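Local coordinates for glycosylation Associate Protein 2 (Streptococcus agalactiae serotype V, PDB 6OYC) that probably acts as an accessory Sec component, working with its Gap partners in the glycosylation and secretion of a bacterial surface glycoprotein, at residues P296-F301 and S504-M509. Residues are numbered along the deposited sequence; the frame is centred on the assembly and turned at random.
Sequences PLTVYF and SQYRRM
Tyr506 reaches from helix 495-514 to strand 297-301 and meets Thr298 with one edge of its ring. The nonpolar part of this meeting is small: the methyl CG2 of Thr298 lies near the ring plane, 3.7 Å from CE1 of Tyr506, while CB of Thr298 stands 3.9 Å from the same CE1. With 9.3 Å between the CA atoms of Thr298 and Tyr506, a long, flat tyrosine suits the helix side, since it spans the gap and still ends in a polar group. Threonine suits the strand side because a β-branched residue is at home on an extended backbone, and its two branches serve different neighbours. With chi1 at 57° the hydroxyl is tucked in over the backbone and the methyl is left to meet the ring; OG1 hydrogen-bonds instead to the carbonyl O of Pro322.

The polar part is indirect. OH of Tyr506 comes within 3.8 Å of the carbonyl O of Val299, too far for a hydrogen bond, and Ser368 of the adjacent strand 365-370 links the two, its OG hydrogen-bonded to both oxygens. The buried phenol is thus satisfied through a small hydroxyl, which helps fix where the ring ends. The CB of Val299 points away from the helix, and its side chain touches Leu367, Met324 and Ile326, as befits a β-branched residue inside a sheet.

Strand 297-301 runs parallel between strands 323-327 and 365-370 of a mixed sheet, consistent with the α/β-hydrolase-like fold of the family, and the C-terminal helix 495-514 packs over one face. Met316 of helix 313-318 touches both Thr298 and Tyr506, Phe502 meets the Tyr506 ring edge-to-face, and Met509, one turn further along the helix, rests on Ile366 of strand 365-370.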
loop_
_atom_site.group_PDB
_atom_site.type_symbol
_atom_site.label_atom_id
_atom_site.label_comp_id
_atom_site.label_asym_id
_atom_site.label_seq_id
_atom_site.Cartn_x
_atom_site.Cartn_y
_atom_site.Cartn_z
ATOM N N PRO B 296 11.060 -6.939 18.123
ATOM C CA PRO B 296 9.630 -6.723 18.047
ATOM C C PRO B 296 9.134 -6.519 16.629
ATOM O O PRO B 296 9.925 -6.470 15.730
ATOM C CB PRO B 296 9.497 -5.429 18.782
ATOM C CG PRO B 296 10.680 -4.692 18.366
ATOM C CD PRO B 296 11.765 -5.668 18.113
ATOM N N LEU B 297 7.827 -6.412 16.451
ATOM C CA LEU B 297 7.260 -6.112 15.146
ATOM C C LEU B 297 7.139 -4.586 15.063
ATOM O O LEU B 297 6.534 -3.970 15.900
ATOM C CB LEU B 297 5.932 -6.799 14.931
ATOM C CG LEU B 297 4.994 -6.282 13.858
ATOM C CD1 LEU B 297 5.620 -6.406 12.506
ATOM C CD2 LEU B 297 3.677 -6.979 13.871
ATOM N N THR B 298 7.711 -4.004 14.034
ATOM C CA THR B 298 7.731 -2.550 13.894
ATOM C C THR B 298 6.835 -2.093 12.743
ATOM O O THR B 298 7.066 -2.462 11.586
ATOM C CB THR B 298 9.157 -2.070 13.672
ATOM O OG1 THR B 298 9.689 -2.726 12.512
ATOM C CG2 THR B 298 10.009 -2.399 14.893
ATOM N N VAL B 299 5.860 -1.242 13.048
ATOM C CA VAL B 299 4.864 -0.782 12.082
ATOM C C VAL B 299 5.136 0.678 11.742
ATOM O O VAL B 299 5.230 1.528 12.639
ATOM C CB VAL B 299 3.436 -0.958 12.633
ATOM C CG1 VAL B 299 2.393 -0.434 11.649
ATOM C CG2 VAL B 299 3.171 -2.416 12.989
ATOM N N TYR B 300 5.249 0.978 10.448
ATOM C CA TYR B 300 5.414 2.348 9.966
ATOM C C TYR B 300 4.206 2.742 9.131
ATOM O O TYR B 300 3.951 2.129 8.090
ATOM C CB TYR B 300 6.689 2.493 9.138
ATOM C CG TYR B 300 6.964 3.913 8.695
ATOM C CD1 TYR B 300 7.155 4.931 9.630
ATOM C CD2 TYR B 300 7.041 4.241 7.336
ATOM C CE1 TYR B 300 7.413 6.232 9.228
ATOM C CE2 TYR B 300 7.291 5.545 6.926
ATOM C CZ TYR B 300 7.479 6.535 7.877
ATOM O OH TYR B 300 7.736 7.826 7.476
ATOM N N PHE B 301 3.462 3.754 9.591
ATOM C CA PHE B 301 2.396 4.344 8.789
ATOM C C PHE B 301 2.983 5.371 7.822
ATOM O O PHE B 301 3.736 6.264 8.232
ATOM C CB PHE B 301 1.354 5.023 9.670
ATOM C CG PHE B 301 0.443 4.076 10.411
ATOM C CD1 PHE B 301 0.884 3.412 11.547
ATOM C CD2 PHE B 301 -0.868 3.896 10.007
ATOM C CE1 PHE B 301 0.053 2.562 12.241
ATOM C CE2 PHE B 301 -1.711 3.042 10.707
ATOM C CZ PHE B 301 -1.250 2.372 11.823
ATOM N N SER B 504 17.376 7.042 15.054
ATOM C CA SER B 504 18.143 6.871 16.285
ATOM C C SER B 504 17.253 6.373 17.414
ATOM O O SER B 504 17.621 5.450 18.153
ATOM C CB SER B 504 18.819 8.188 16.679
ATOM O OG SER B 504 19.038 8.258 18.079
ATOM N N GLN B 505 16.074 6.981 17.566
ATOM C CA GLN B 505 15.138 6.517 18.579
ATOM C C GLN B 505 14.771 5.056 18.368
ATOM O O GLN B 505 14.562 4.320 19.339
ATOM C CB GLN B 505 13.894 7.396 18.564
ATOM C CG GLN B 505 13.350 7.693 19.935
ATOM C CD GLN B 505 14.350 8.390 20.828
ATOM O OE1 GLN B 505 15.217 9.131 20.355
ATOM N NE2 GLN B 505 14.235 8.159 22.130
ATOM N N TYR B 506 14.711 4.613 17.111
ATOM C CA TYR B 506 14.446 3.207 16.831
ATOM C C TYR B 506 15.619 2.323 17.252
ATOM O O TYR B 506 15.430 1.315 17.944
ATOM C CB TYR B 506 14.139 3.018 15.341
ATOM C CG TYR B 506 12.691 2.702 15.027
ATOM C CD1 TYR B 506 12.144 1.469 15.351
ATOM C CD2 TYR B 506 11.875 3.634 14.392
ATOM C CE1 TYR B 506 10.816 1.172 15.061
ATOM C CE2 TYR B 506 10.538 3.346 14.096
ATOM C CZ TYR B 506 10.019 2.112 14.428
ATOM O OH TYR B 506 8.702 1.804 14.146
ATOM N N ARG B 507 16.839 2.674 16.823
ATOM C CA ARG B 507 17.979 1.786 17.042
ATOM C C ARG B 507 18.317 1.678 18.523
ATOM O O ARG B 507 18.616 0.583 19.020
ATOM C CB ARG B 507 19.194 2.266 16.243
ATOM C CG ARG B 507 19.429 1.509 14.936
ATOM C CD ARG B 507 19.534 -0.012 15.156
ATOM N NE ARG B 507 20.019 -0.704 13.960
ATOM C CZ ARG B 507 20.050 -2.023 13.809
ATOM N NH1 ARG B 507 19.620 -2.817 14.780
ATOM N NH2 ARG B 507 20.512 -2.550 12.682
ATOM N N ARG B 508 18.256 2.798 19.247
ATOM C CA ARG B 508 18.514 2.769 20.681
ATOM C C ARG B 508 17.436 2.006 21.437
ATOM O O ARG B 508 17.706 1.469 22.515
ATOM C CB ARG B 508 18.635 4.193 21.225
ATOM C CG ARG B 508 17.355 4.721 21.857
ATOM C CD ARG B 508 17.612 5.900 22.780
ATOM N NE ARG B 508 16.559 6.043 23.786
ATOM C CZ ARG B 508 16.736 5.824 25.086
ATOM N NH1 ARG B 508 17.930 5.456 25.542
ATOM N NH2 ARG B 508 15.722 5.973 25.932
ATOM N N MET B 509 16.229 1.924 20.894
ATOM C CA MET B 509 15.191 1.182 21.592
ATOM C C MET B 509 15.227 -0.311 21.276
ATOM O O MET B 509 14.950 -1.133 22.156
ATOM C CB MET B 509 13.825 1.758 21.250
ATOM C CG MET B 509 12.739 1.205 22.130
ATOM S SD MET B 509 11.224 1.147 21.202
ATOM C CE MET B 509 11.522 -0.392 20.338
#